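Local coordinates for protein putative glycosyl hydrolase (Bacteroides thetaiotaomicron VPI-5482, PDB 3K11) that is a putative glycosyl hydrolase, probably of glycoside hydrolase family 88, whose substrate is not established, at residues A[263-268]-A[330-335]; A[313-316]-A[322-325]. One frame throughout, in Å; residues are numbered along the deposited sequence.

How the contacts relate
Contact 1 joins the start of helix 265-281 to helix 326-342, and contact 2 is the small hairpin of strands 313-314 and 324-325. Their centres lie about 10 Å apart. Both hairpin strands come between the two helices in the sequence, and strand 324-325 leads directly into helix 326-342. The two contacts also touch: Ala-265 N probably donates to Gln-315 O at 2.8 Å, Trp-264 NE1 probably to Gln-315 OE1 at 3.1 Å, and the rings of Tyr-332 and Trp-313 meet edge-to-face. The hairpin thus packs beside the start of helix 265-281 and immediately ahead of helix 326-342.

Contact 1: A[263-268]-A[330-335]; sequences CWARAN and AIYVYC
The hydroxyl of Tyr-332 comes up to the first turn of helix 265-281 and donates a weak hydrogen bond to Ala-265 O, with OH 2.7 Å from that oxygen. The chain is largely helical, consistent with the alpha/alpha-barrel of six-hairpin glycosidases, and between 263-268 and 330-335 Tyr-332 makes the largest share of the contact. Its CG stands beside the backbone N (chi1 -58°), which carries the phenol across to the neighbouring helix although its CB bond does not point there. Asn-268 CB also lies against the hydroxyl, 3.3 Å from Tyr-332 OH, and Ala-265 CB flanks it from farther off, while Asn-268 C sits near the ring plane at the CE1 edge. Ile-331 adds the other touch, its CD1 reaching Arg-266 O at 4.0 Å and, at about the same distance, the aliphatic CG of that arginine. Beyond this first shell, the guanidinium of Arg-266 bonds the carbonyls of Cys-375 and Val-376 and the hydroxyl of Ser-327; CZ2 of Trp-264 rests 3.4 Å above its plane. The carboxamide of Asn-268 likewise leads away, with OD1 bonded to His-299 and ND2 shared with Tyr-248 O. At the N-cap position, Trp-264 O accepts from two nitrogens of Asn-268: the backbone N, and ND2 at 3.0 Å from Trp-264 O, a bond of 164° that arrives from above the carbonyl plane.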
loop_
_atom_site.group_PDB
_atom_site.type_symbol
_atom_site.label_atom_id
_atom_site.label_comp_id
_atom_site.label_asym_id
_atom_site.label_seq_id
_atom_site.Cartn_x
_atom_site.Cartn_y
_atom_site.Cartn_z
ATOM N N CYS A 263 8.519 8.002 6.711
ATOM C CA CYS A 263 9.617 7.813 5.736
ATOM C C CYS A 263 9.593 8.952 4.730
ATOM O O CYS A 263 9.241 8.781 3.580
ATOM C CB CYS A 263 9.459 6.460 5.048
ATOM S SG CYS A 263 9.543 5.105 6.295
ATOM N N TRP A 264 9.892 10.139 5.227
ATOM C CA TRP A 264 9.823 11.356 4.437
ATOM C C TRP A 264 10.821 11.299 3.290
ATOM O O TRP A 264 12.004 10.981 3.482
ATOM C CB TRP A 264 10.048 12.579 5.339
ATOM C CG TRP A 264 9.986 13.881 4.638
ATOM C CD1 TRP A 264 9.059 14.266 3.730
ATOM C CD2 TRP A 264 10.908 14.966 4.766
ATOM N NE1 TRP A 264 9.322 15.526 3.300
ATOM C CE2 TRP A 264 10.465 15.985 3.906
ATOM C CE3 TRP A 264 12.012 15.193 5.567
ATOM C CZ2 TRP A 264 11.106 17.214 3.801
ATOM C CZ3 TRP A 264 12.685 16.404 5.429
ATOM C CH2 TRP A 264 12.216 17.393 4.552
ATOM N N ALA A 265 10.343 11.553 2.083
ATOM C CA ALA A 265 11.173 11.383 0.860
ATOM C C ALA A 265 12.411 12.219 0.797
ATOM O O ALA A 265 13.497 11.672 0.517
ATOM C CB ALA A 265 10.298 11.568 -0.440
ATOM N N ARG A 266 12.342 13.518 1.101
ATOM C CA ARG A 266 13.572 14.291 0.973
ATOM C C ARG A 266 14.649 13.796 1.930
ATOM O O ARG A 266 15.769 13.605 1.509
ATOM C CB ARG A 266 13.354 15.781 1.139
ATOM C CG ARG A 266 14.699 16.526 1.057
ATOM C CD ARG A 266 14.609 17.975 0.664
ATOM N NE ARG A 266 13.923 18.789 1.647
ATOM C CZ ARG A 266 12.874 19.563 1.392
ATOM N NH1 ARG A 266 12.344 19.658 0.183
ATOM N NH2 ARG A 266 12.378 20.304 2.387
ATOM N N ALA A 267 14.317 13.537 3.185
ATOM C CA ALA A 267 15.328 13.093 4.152
ATOM C C ALA A 267 15.820 11.704 3.771
ATOM O O ALA A 267 16.980 11.381 3.984
ATOM C CB ALA A 267 14.783 13.131 5.605
ATOM N N ASN A 268 14.958 10.861 3.185
ATOM C CA ASN A 268 15.438 9.595 2.657
ATOM C C ASN A 268 16.401 9.838 1.522
ATOM O O ASN A 268 17.431 9.167 1.421
ATOM C CB ASN A 268 14.273 8.690 2.234
ATOM C CG ASN A 268 13.876 7.752 3.359
ATOM O OD1 ASN A 268 14.384 6.610 3.419
ATOM N ND2 ASN A 268 13.055 8.251 4.320
ATOM N N ALA A 330 14.540 14.165 -7.527
ATOM C CA ALA A 330 15.812 14.556 -8.144
ATOM C C ALA A 330 17.020 13.925 -7.428
ATOM O O ALA A 330 17.980 13.471 -8.072
ATOM C CB ALA A 330 15.961 16.114 -8.170
ATOM N N ILE A 331 17.014 13.992 -6.107
ATOM C CA ILE A 331 18.059 13.367 -5.305
ATOM C C ILE A 331 18.189 11.863 -5.666
ATOM O O ILE A 331 19.320 11.388 -5.905
ATOM C CB ILE A 331 17.848 13.501 -3.785
ATOM C CG1 ILE A 331 17.889 14.975 -3.317
ATOM C CG2 ILE A 331 18.916 12.667 -3.032
ATOM C CD1 ILE A 331 17.223 15.205 -1.899
ATOM N N TYR A 332 17.083 11.135 -5.720
ATOM C CA TYR A 332 17.146 9.724 -6.067
ATOM C C TYR A 332 17.714 9.502 -7.442
ATOM O O TYR A 332 18.503 8.566 -7.662
ATOM C CB TYR A 332 15.806 9.038 -5.982
ATOM C CG TYR A 332 15.164 9.137 -4.601
ATOM C CD1 TYR A 332 15.914 8.995 -3.438
ATOM C CD2 TYR A 332 13.808 9.299 -4.466
ATOM C CE1 TYR A 332 15.308 9.070 -2.184
ATOM C CE2 TYR A 332 13.192 9.374 -3.203
ATOM C CZ TYR A 332 13.955 9.276 -2.079
ATOM O OH TYR A 332 13.374 9.381 -0.822
ATOM N N VAL A 333 17.295 10.317 -8.389
ATOM C CA VAL A 333 17.845 10.199 -9.770
ATOM C C VAL A 333 19.374 10.367 -9.740
ATOM O O VAL A 333 20.091 9.603 -10.381
ATOM C CB VAL A 333 17.194 11.223 -10.734
ATOM C CG1 VAL A 333 17.918 11.289 -12.104
ATOM C CG2 VAL A 333 15.677 10.869 -10.942
ATOM N N TYR A 334 19.857 11.383 -9.039
ATOM C CA TYR A 334 21.295 11.573 -8.926
ATOM C C TYR A 334 21.923 10.318 -8.333
ATOM O O TYR A 334 22.928 9.820 -8.837
ATOM C CB TYR A 334 21.709 12.777 -8.064
ATOM C CG TYR A 334 23.174 12.646 -7.687
ATOM C CD1 TYR A 334 24.176 12.905 -8.618
ATOM C CD2 TYR A 334 23.567 12.190 -6.430
ATOM C CE1 TYR A 334 25.502 12.724 -8.289
ATOM C CE2 TYR A 334 24.921 11.977 -6.107
ATOM C CZ TYR A 334 25.869 12.261 -7.047
ATOM O OH TYR A 334 27.208 12.103 -6.766
ATOM N N CYS A 335 21.398 9.872 -7.198
ATOM C CA CYS A 335 22.035 8.755 -6.524
ATOM C C CYS A 335 22.095 7.510 -7.386
ATOM O O CYS A 335 23.068 6.783 -7.356
ATOM C CB CYS A 335 21.309 8.411 -5.251
ATOM S SG CYS A 335 21.525 9.744 -4.010
#

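Contact 2: A[313-316]-A[322-325]; sequences WHQL and SYLE
Ser-322 OG is gripped twice, accepting the backbone N-H of Leu-316, with N 3.1 Å from OG, and bonding to the carbonyl oxygen of Cys-319 in the turn. Next to it His-314 ND1 donates to Ser-322 O over 2.7 Å, nearly straight at 173°, with that oxygen in the imidazole plane, while ND1 itself lies somewhat off the carbonyl plane. Leu-324 runs alongside and lays CD2 over one face of the same ring, 3.5 Å from its centroid, so the imidazole is fixed by its edge and by a CH-pi contact. With an alanine in place of His-314, Ser-322 O would probably lose its side-chain donor and Leu-324 CD2 the ring face it packs on. The beta hairpin itself is short and weakly bonded, His-314 and Leu-324 forming a non-hydrogen-bonded antiparallel pair between the bonds from Glu-325 N to Trp-313 O and from Gln-315 N to Tyr-323 O (2.8 Å). Gln-315 bends at chi2 (76°), which folds its amide over the Tyr-323 ring, planes 20° apart, with CB above the ring centre; NE2 goes on to Tyr-387 O. A water donates to both Gln-315 OE1 and Glu-325 OE1. Glu-325, N-cap of helix 326-342, takes the Ala-328 N-H on OE1, while OE2 bonds Ser-327 OG; Trp-313 NE1 bonds Val-303 O of helix 289-304, and Leu-316 and Ser-322 pack on helix 384-388.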
loop_
_atom_site.group_PDB
_atom_site.type_symbol
_atom_site.label_atom_id
_atom_site.label_comp_id
_atom_site.label_asym_id
_atom_site.label_seq_id
_atom_site.Cartn_x
_atom_site.Cartn_y
_atom_site.Cartn_z
ATOM N N TRP A 313 8.652 10.109 -6.694
ATOM C CA TRP A 313 8.375 9.444 -5.443
ATOM C C TRP A 313 7.442 10.302 -4.573
ATOM O O TRP A 313 7.302 11.517 -4.762
ATOM C CB TRP A 313 9.675 9.119 -4.720
ATOM C CG TRP A 313 10.443 7.975 -5.279
ATOM C CD1 TRP A 313 10.444 6.686 -4.786
ATOM C CD2 TRP A 313 11.317 7.963 -6.412
ATOM N NE1 TRP A 313 11.272 5.889 -5.543
ATOM C CE2 TRP A 313 11.818 6.645 -6.538
ATOM C CE3 TRP A 313 11.728 8.924 -7.345
ATOM C CZ2 TRP A 313 12.708 6.278 -7.531
ATOM C CZ3 TRP A 313 12.670 8.560 -8.319
ATOM C CH2 TRP A 313 13.135 7.249 -8.406
ATOM N N HIS A 314 6.741 9.611 -3.669
ATOM C CA HIS A 314 5.770 10.203 -2.772
ATOM C C HIS A 314 6.434 10.829 -1.523
ATOM O O HIS A 314 7.390 10.257 -0.948
ATOM C CB HIS A 314 4.764 9.157 -2.330
ATOM C CG HIS A 314 3.904 8.622 -3.424
ATOM N ND1 HIS A 314 2.711 9.218 -3.795
ATOM C CD2 HIS A 314 4.051 7.532 -4.223
ATOM C CE1 HIS A 314 2.166 8.509 -4.777
ATOM N NE2 HIS A 314 2.958 7.490 -5.067
ATOM N N GLN A 315 5.848 11.948 -1.074
ATOM C CA GLN A 315 6.285 12.749 0.104
ATOM C C GLN A 315 6.562 11.870 1.323
ATOM O O GLN A 315 7.560 12.039 2.005
ATOM C CB GLN A 315 5.203 13.775 0.412
ATOM C CG GLN A 315 5.278 14.501 1.711
ATOM C CD GLN A 315 6.297 15.556 1.778
ATOM O OE1 GLN A 315 7.263 15.580 1.001
ATOM N NE2 GLN A 315 6.120 16.459 2.741
ATOM N N LEU A 316 5.636 10.949 1.608
ATOM C CA LEU A 316 5.923 9.809 2.516
ATOM C C LEU A 316 6.040 8.625 1.566
ATOM O O LEU A 316 5.077 8.266 0.877
ATOM C CB LEU A 316 4.828 9.573 3.547
ATOM C CG LEU A 316 4.771 10.648 4.669
ATOM C CD1 LEU A 316 3.657 10.340 5.711
ATOM C CD2 LEU A 316 6.145 10.863 5.352
ATOM N N SER A 322 0.069 10.161 -0.718
ATOM C CA SER A 322 0.720 11.416 -0.379
ATOM C C SER A 322 1.279 12.035 -1.679
ATOM O O SER A 322 1.512 11.347 -2.663
ATOM C CB SER A 322 1.831 11.266 0.656
ATOM O OG SER A 322 2.909 10.459 0.228
ATOM N N TYR A 323 1.478 13.338 -1.676
ATOM C CA TYR A 323 1.830 13.986 -2.946
ATOM C C TYR A 323 3.169 13.595 -3.508
ATOM O O TYR A 323 4.077 13.244 -2.764
ATOM C CB TYR A 323 1.706 15.504 -2.834
ATOM C CG TYR A 323 2.659 16.276 -1.991
ATOM C CD1 TYR A 323 3.898 16.648 -2.487
ATOM C CD2 TYR A 323 2.289 16.776 -0.751
ATOM C CE1 TYR A 323 4.738 17.436 -1.765
ATOM C CE2 TYR A 323 3.163 17.553 0.001
ATOM C CZ TYR A 323 4.376 17.898 -0.517
ATOM O OH TYR A 323 5.227 18.737 0.179
ATOM N N LEU A 324 3.298 13.718 -4.839
ATOM C CA LEU A 324 4.544 13.452 -5.533
ATOM C C LEU A 324 5.449 14.668 -5.367
ATOM O O LEU A 324 5.072 15.781 -5.733
ATOM C CB LEU A 324 4.277 13.188 -7.007
ATOM C CG LEU A 324 3.398 11.949 -7.298
ATOM C CD1 LEU A 324 3.088 11.774 -8.818
ATOM C CD2 LEU A 324 4.050 10.672 -6.691
ATOM N N GLU A 325 6.663 14.447 -4.911
ATOM C CA GLU A 325 7.585 15.554 -4.549
ATOM C C GLU A 325 8.861 15.561 -5.363
ATOM O O GLU A 325 9.532 14.539 -5.545
ATOM C CB GLU A 325 7.848 15.453 -3.049
ATOM C CG GLU A 325 8.346 16.743 -2.389
ATOM C CD GLU A 325 9.848 16.940 -2.553
ATOM O OE1 GLU A 325 10.562 15.908 -2.395
ATOM O OE2 GLU A 325 10.314 18.097 -2.769
HETATM O O HOH W 1 9.987 14.985 0.164
#